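Local coordinates for protein Cfl (Pectobacterium brasiliense, PDB 7A9J) that probably activates carboxylic acids with ATP, as in the AMP-binding ligase family, and holds an indenone carboxylic acid related to coronafacic acid in its pocket, at residues L492-Y495 with K496-S499; N522-H525 with L526-Q530. The protein carries 1 engineered substitution. All coordinates share one frame; numbering follows the deposited sequence.

Contact 1: L492-Y495 with K496-S499; sequences LAHY and KHPS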
ATOM      1  N   LEU A 492      -5.543  26.471  19.724  1.00 69.80           N
ATOM      2  CA  LEU A 492      -4.396  25.680  20.155  1.00 63.44           C
ATOM      3  C   LEU A 492      -3.784  26.278  21.407  1.00 61.21           C
ATOM      4  O   LEU A 492      -3.780  27.499  21.589  1.00 63.68           O
ATOM      5  CB  LEU A 492      -3.293  25.614  19.079  1.00 57.16           C
ATOM      6  CG  LEU A 492      -3.496  24.491  18.066  1.00 66.35           C
ATOM      7  CD1 LEU A 492      -2.348  24.454  17.095  1.00 69.52           C
ATOM      8  CD2 LEU A 492      -3.661  23.136  18.750  1.00 68.26           C
ATOM      9  N   ALA A 493      -3.222  25.415  22.246  1.00 62.71           N
ATOM     10  CA  ALA A 493      -2.430  25.911  23.368  1.00 59.84           C
ATOM     11  C   ALA A 493      -1.303  26.818  22.874  1.00 70.44           C
ATOM     12  O   ALA A 493      -0.717  26.611  21.806  1.00 56.84           O
ATOM     13  CB  ALA A 493      -1.857  24.742  24.170  1.00 65.12           C
ATOM     14  N   HIS A 494      -0.978  27.826  23.682  1.00 63.29           N
ATOM     15  CA  HIS A 494      -0.028  28.837  23.248  1.00 59.93           C
ATOM     16  C   HIS A 494       1.355  28.250  22.980  1.00 51.11           C
ATOM     17  O   HIS A 494       2.090  28.749  22.106  1.00 52.78           O
ATOM     18  CB  HIS A 494       0.044  29.955  24.298  1.00 61.06           C
ATOM     19  CG  HIS A 494       1.106  30.977  24.017  1.00 85.73           C
ATOM     20  ND1 HIS A 494       2.428  30.799  24.375  1.00 78.44           N
ATOM     21  CD2 HIS A 494       1.045  32.181  23.396  1.00 81.39           C
ATOM     22  CE1 HIS A 494       3.135  31.844  23.980  1.00 82.34           C
ATOM     23  NE2 HIS A 494       2.320  32.698  23.386  1.00 91.32           N
ATOM     24  N   TYR A 495       1.766  27.220  23.730  1.00 56.61           N
ATOM     25  CA  TYR A 495       3.135  26.748  23.541  1.00 55.08           C
ATOM     26  C   TYR A 495       3.288  26.026  22.217  1.00 52.94           C
ATOM     27  O   TYR A 495       4.416  25.837  21.759  1.00 46.09           O
ATOM     28  CB  TYR A 495       3.575  25.838  24.690  1.00 57.23           C
ATOM     29  CG  TYR A 495       2.892  24.475  24.741  1.00 55.96           C
ATOM     30  CD1 TYR A 495       3.508  23.341  24.196  1.00 51.92           C
ATOM     31  CD2 TYR A 495       1.642  24.312  25.334  1.00 62.86           C
ATOM     32  CE1 TYR A 495       2.911  22.110  24.258  1.00 52.26           C
ATOM     33  CE2 TYR A 495       1.032  23.068  25.389  1.00 62.86           C
ATOM     34  CZ  TYR A 495       1.675  21.963  24.837  1.00 59.05           C
ATOM     35  OH  TYR A 495       1.098  20.704  24.865  1.00 61.20           O
ATOM     36  N   LYS A 496       2.179  25.629  21.603  1.00 50.54           N
ATOM     37  CA  LYS A 496       2.205  24.987  20.292  1.00 45.26           C
ATOM     38  C   LYS A 496       2.257  25.997  19.149  1.00 39.74           C
ATOM     39  O   LYS A 496       2.414  25.596  17.984  1.00 44.38           O
ATOM     40  CB  LYS A 496       0.964  24.102  20.139  1.00 49.19           C
ATOM     41  CG  LYS A 496       0.825  23.028  21.195  1.00 50.28           C
ATOM     42  CD  LYS A 496      -0.552  22.385  21.054  1.00 60.46           C
ATOM     43  CE  LYS A 496      -0.775  21.291  22.055  1.00 68.79           C
ATOM     44  NZ  LYS A 496      -2.137  20.709  21.855  1.00 60.47           N
ATOM     45  N   HIS A 497       2.120  27.277  19.454  1.00 42.69           N
ATOM     46  CA  HIS A 497       1.997  28.302  18.428  1.00 45.35           C
ATOM     47  C   HIS A 497       3.321  28.518  17.692  1.00 46.36           C
ATOM     48  O   HIS A 497       4.374  28.666  18.331  1.00 46.55           O
ATOM     49  CB  HIS A 497       1.592  29.644  19.051  1.00 53.88           C
ATOM     50  CG  HIS A 497       0.138  29.767  19.398  1.00 63.72           C
ATOM     51  ND1 HIS A 497      -0.668  28.686  19.702  1.00 66.43           N
ATOM     52  CD2 HIS A 497      -0.656  30.860  19.473  1.00 62.36           C
ATOM     53  CE1 HIS A 497      -1.894  29.109  19.955  1.00 61.94           C
ATOM     54  NE2 HIS A 497      -1.914  30.425  19.821  1.00 68.52           N
ATOM     55  N   PRO A 498       3.277  28.679  16.378  1.00 39.11           N
ATOM     56  CA  PRO A 498       4.483  29.066  15.643  1.00 38.43           C
ATOM     57  C   PRO A 498       5.006  30.386  16.181  1.00 42.75           C
ATOM     58  O   PRO A 498       4.238  31.251  16.609  1.00 43.41           O
ATOM     59  CB  PRO A 498       3.995  29.189  14.190  1.00 42.24           C
ATOM     60  CG  PRO A 498       2.791  28.243  14.110  1.00 42.71           C
ATOM     61  CD  PRO A 498       2.145  28.321  15.489  1.00 40.41           C
ATOM     62  N   SER A 499       6.320  30.492  16.232  1.00 40.41           N
ATOM     63  CA  SER A 499       6.954  31.776  16.495  1.00 46.25           C
ATOM     64  C   SER A 499       7.068  32.659  15.258  1.00 44.95           C
ATOM     65  O   SER A 499       7.356  33.859  15.389  1.00 49.63           O
ATOM     66  CB  SER A 499       8.344  31.531  17.067  1.00 43.65           C
ATOM     67  OG  SER A 499       8.261  31.024  18.382  1.00 49.06           O
TER
HETATM   68  O   HOH W   1       6.094  27.690  20.379  1.00 48.46           O
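K496 lays its aliphatic chain over one face of the Y495 ring, with CG 3.9 Å from the ring centroid and only 14° off the ring normal, a CH-pi contact between neighbours in sequence. The tyrosine takes the less common rotamer in which CG sits between the backbone N and the carbonyl carbon (chi1 70°), and this folds the ring back alongside the lysine so that both side chains point the same way. Because K496 is fully extended beyond CG, it runs from above the middle of the ring out toward the hydroxyl end, where CE lies 3.4 Å from OH of Y495. Across that chain, at about a right angle, lies L492, whose CD2 reaches CD of the lysine at 3.9 Å; CB of A493 approaches the same CD. The ammonium group is carried on to a salt bridge with E439 on helix 437-445, a helix that L492 also touches.

The backbone here makes a short 3-10 turn in the connection from helix 481-491 to strand 500-503 of the C-terminal domain. Two i+3 bonds define it, K496 N to A493 O at 3.1 Å and H497 N to H494 O at 3.0 Å, both donors standing well above the carbonyl planes. A water donates to the carbonyl oxygens of Y495 and H497, bridging the exit of the turn.

H497 folds back over the turn (chi1 -78°) and receives CA of H494 on one face, 3.8 Å from its centroid. At the ring edge, CE1 lies 3.0 Å from O of L492, close to the ring plane.

Contact 2: N522-H525 with L526-Q530; sequences NEYH and LLKSQ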
ATOM      1  N   ASN A 522      16.324  22.564   7.289  1.00 40.76           N
ATOM      2  CA  ASN A 522      17.684  22.778   6.810  1.00 46.86           C
ATOM      3  C   ASN A 522      17.744  23.894   5.788  1.00 46.84           C
ATOM      4  O   ASN A 522      18.790  24.543   5.675  1.00 48.94           O
ATOM      5  CB  ASN A 522      18.240  21.484   6.200  1.00 50.41           C
ATOM      6  CG  ASN A 522      18.730  20.507   7.260  1.00 57.94           C
ATOM      7  OD1 ASN A 522      19.056  20.907   8.371  1.00 66.19           O
ATOM      8  ND2 ASN A 522      18.785  19.217   6.917  1.00 65.10           N
ATOM      9  N   GLU A 523      16.607  24.209   5.149  1.00 36.25           N
ATOM     10  CA  GLU A 523      16.515  25.258   4.140  1.00 35.38           C
ATOM     11  C   GLU A 523      15.795  26.500   4.634  1.00 32.35           C
ATOM     12  O   GLU A 523      15.322  27.311   3.815  1.00 35.68           O
ATOM     13  CB  GLU A 523      15.792  24.690   2.909  1.00 37.43           C
ATOM     14  CG  GLU A 523      16.423  23.409   2.437  1.00 50.73           C
ATOM     15  CD  GLU A 523      17.834  23.637   1.938  1.00 67.70           C
ATOM     16  OE1 GLU A 523      18.722  22.794   2.206  1.00 66.01           O
ATOM     17  OE2 GLU A 523      18.056  24.684   1.288  1.00 70.45           O
ATOM     18  N   TYR A 524      15.718  26.664   5.966  1.00 33.68           N
ATOM     19  CA  TYR A 524      14.969  27.751   6.589  1.00 35.59           C
ATOM     20  C   TYR A 524      15.375  29.125   6.079  1.00 32.00           C
ATOM     21  O   TYR A 524      14.514  29.955   5.748  1.00 37.05           O
ATOM     22  CB  TYR A 524      15.161  27.649   8.097  1.00 36.16           C
ATOM     23  CG  TYR A 524      14.746  28.873   8.884  1.00 34.79           C
ATOM     24  CD1 TYR A 524      13.422  29.301   8.896  1.00 33.75           C
ATOM     25  CD2 TYR A 524      15.671  29.569   9.652  1.00 34.01           C
ATOM     26  CE1 TYR A 524      13.034  30.420   9.638  1.00 35.46           C
ATOM     27  CE2 TYR A 524      15.285  30.690  10.409  1.00 40.25           C
ATOM     28  CZ  TYR A 524      13.969  31.107  10.387  1.00 38.39           C
ATOM     29  OH  TYR A 524      13.564  32.213  11.119  1.00 43.75           O
ATOM     30  N   HIS A 525      16.697  29.415   6.046  1.00 34.76           N
ATOM     31  CA  HIS A 525      17.149  30.711   5.546  1.00 38.03           C
ATOM     32  C   HIS A 525      16.852  30.883   4.060  1.00 39.18           C
ATOM     33  O   HIS A 525      16.468  31.986   3.642  1.00 36.61           O
ATOM     34  CB  HIS A 525      18.635  30.898   5.861  1.00 34.61           C
ATOM     35  CG  HIS A 525      18.920  30.686   7.309  1.00 43.56           C
ATOM     36  ND1 HIS A 525      18.597  31.628   8.258  1.00 48.58           N
ATOM     37  CD2 HIS A 525      19.371  29.602   7.985  1.00 45.22           C
ATOM     38  CE1 HIS A 525      18.894  31.162   9.454  1.00 45.38           C
ATOM     39  NE2 HIS A 525      19.374  29.941   9.315  1.00 48.52           N
ATOM     40  N   LEU A 526      17.009  29.825   3.258  1.00 37.82           N
ATOM     41  CA  LEU A 526      16.607  29.902   1.850  1.00 34.93           C
ATOM     42  C   LEU A 526      15.116  30.216   1.745  1.00 44.03           C
ATOM     43  O   LEU A 526      14.713  31.155   1.044  1.00 42.76           O
ATOM     44  CB  LEU A 526      16.934  28.603   1.117  1.00 34.13           C
ATOM     45  CG  LEU A 526      16.500  28.637  -0.365  1.00 38.05           C
ATOM     46  CD1 LEU A 526      17.285  29.647  -1.172  1.00 41.56           C
ATOM     47  CD2 LEU A 526      16.648  27.241  -0.931  1.00 42.98           C
ATOM     48  N   LEU A 527      14.294  29.468   2.483  1.00 36.28           N
ATOM     49  CA  LEU A 527      12.844  29.690   2.456  1.00 41.95           C
ATOM     50  C   LEU A 527      12.512  31.138   2.773  1.00 35.90           C
ATOM     51  O   LEU A 527      11.749  31.780   2.045  1.00 43.06           O
ATOM     52  CB  LEU A 527      12.143  28.742   3.434  1.00 41.35           C
ATOM     53  CG  LEU A 527      12.045  27.265   3.028  1.00 42.13           C
ATOM     54  CD1 LEU A 527      11.515  26.444   4.206  1.00 43.78           C
ATOM     55  CD2 LEU A 527      11.210  27.002   1.763  1.00 51.81           C
ATOM     56  N   LYS A 528      13.065  31.681   3.873  1.00 38.06           N
ATOM     57  CA  LYS A 528      12.790  33.082   4.181  1.00 40.49           C
ATOM     58  C   LYS A 528      13.169  33.988   3.017  1.00 46.04           C
ATOM     59  O   LYS A 528      12.440  34.933   2.704  1.00 45.42           O
ATOM     60  CB  LYS A 528      13.518  33.515   5.442  1.00 43.75           C
ATOM     61  CG  LYS A 528      12.903  32.925   6.690  1.00 45.41           C
ATOM     62  CD  LYS A 528      13.332  33.732   7.915  1.00 42.29           C
ATOM     63  CE  LYS A 528      14.797  33.523   8.186  1.00 44.17           C
ATOM     64  NZ  LYS A 528      15.126  34.339   9.408  1.00 42.63           N
ATOM     65  N   SER A 529      14.280  33.697   2.331  1.00 42.16           N
ATOM     66  CA  SER A 529      14.692  34.615   1.277  1.00 44.64           C
ATOM     67  C   SER A 529      13.787  34.512   0.068  1.00 41.44           C
ATOM     68  O   SER A 529      13.737  35.445  -0.744  1.00 47.37           O
ATOM     69  CB  SER A 529      16.148  34.364   0.864  1.00 48.26           C
ATOM     70  OG  SER A 529      16.254  33.143   0.157  1.00 45.06           O
ATOM     71  N   GLN A 530      13.056  33.408  -0.073  1.00 45.50           N
ATOM     72  CA  GLN A 530      12.181  33.260  -1.219  1.00 52.31           C
ATOM     73  C   GLN A 530      10.735  33.586  -0.880  1.00 57.50           C
ATOM     74  O   GLN A 530       9.879  33.524  -1.766  1.00 53.27           O
ATOM     75  CB  GLN A 530      12.299  31.842  -1.777  1.00 58.30           C
ATOM     76  CG  GLN A 530      13.723  31.506  -2.211  1.00 49.82           C
ATOM     77  CD  GLN A 530      14.253  32.502  -3.237  1.00 56.58           C
ATOM     78  OE1 GLN A 530      13.739  32.581  -4.346  1.00 53.69           O
ATOM     79  NE2 GLN A 530      15.276  33.290  -2.855  1.00 47.79           N
TER
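Y524 and K528, one helical turn apart, meet with the lysine crossing obliquely over the hydroxyl end of one face of the phenol ring. CE of K528 comes within 3.4 Å of CZ of Y524, while CD lies beyond the rim at the hydroxyl end, near OH and CZ. The tyrosine CG stands anti to the backbone N (chi1 166°), which sends the ring out from the helix with a slight lean toward K528. K528 then bends at chi3 (-69°), and the bend brings NZ round to donate a hydrogen bond to OH of Y524 at 3.1 Å. The same hydroxyl is hydrogen-bonded to E500 and R466, so the lysine joins a polar group already tied to the neighbouring sheet.

H525 turns one ring face to CD2 of Y524, and its ND1 lies 4.2 Å from CE of K528. On another side of the helix E523 and L526 run side by side, OE2 of the glutamate 3.7 Å from CD2 of the leucine.

E523 occupies the N-cap position of helix 524-530, directly after helix 517-522. Its carbonyl accepts from L527 N at 2.7 Å, and the next two i+4 bonds, from K528 to Y524 and from S529 to H525, continue the ladder. Further along, S529 OG donates to O of L526 at 2.7 Å on a lone pair in the carbonyl plane, and NE2 of Q530 donates to that OG in turn.

Y524 and L527 face the sheet of strands 450-460, 464-473, 500-503 and 533-536, touching V458 and F456 respectively. With lysine, arginine and glutamate gathered at one hydroxyl, the hydroxyl end of the buried ring is held in place by three polar partners, and the carboxylate of E500 would probably offset the nearby positive charges.

How the contacts relate
Both contacts are local and belong to the C-terminal part of the chain, with centres 22 Å apart and nearest atoms about 8 Å apart. Contact 1 lies at the surface, on the turn leading into strand 500-503; contact 2 is partly buried, with two of its residues set against the sheet that includes that strand. In each a lysine meets a tyrosine face, near its middle and between adjacent residues in 492-499, but at the hydroxyl end and across one helical turn in 522-530. The polar ends differ accordingly: the lysine of contact 1 leaves its tyrosine for a glutamate on helix 437-445, whereas that of contact 2 bonds the tyrosine hydroxyl itself. Bonds of the i+3 kind shape the former, an i+4 ladder the latter.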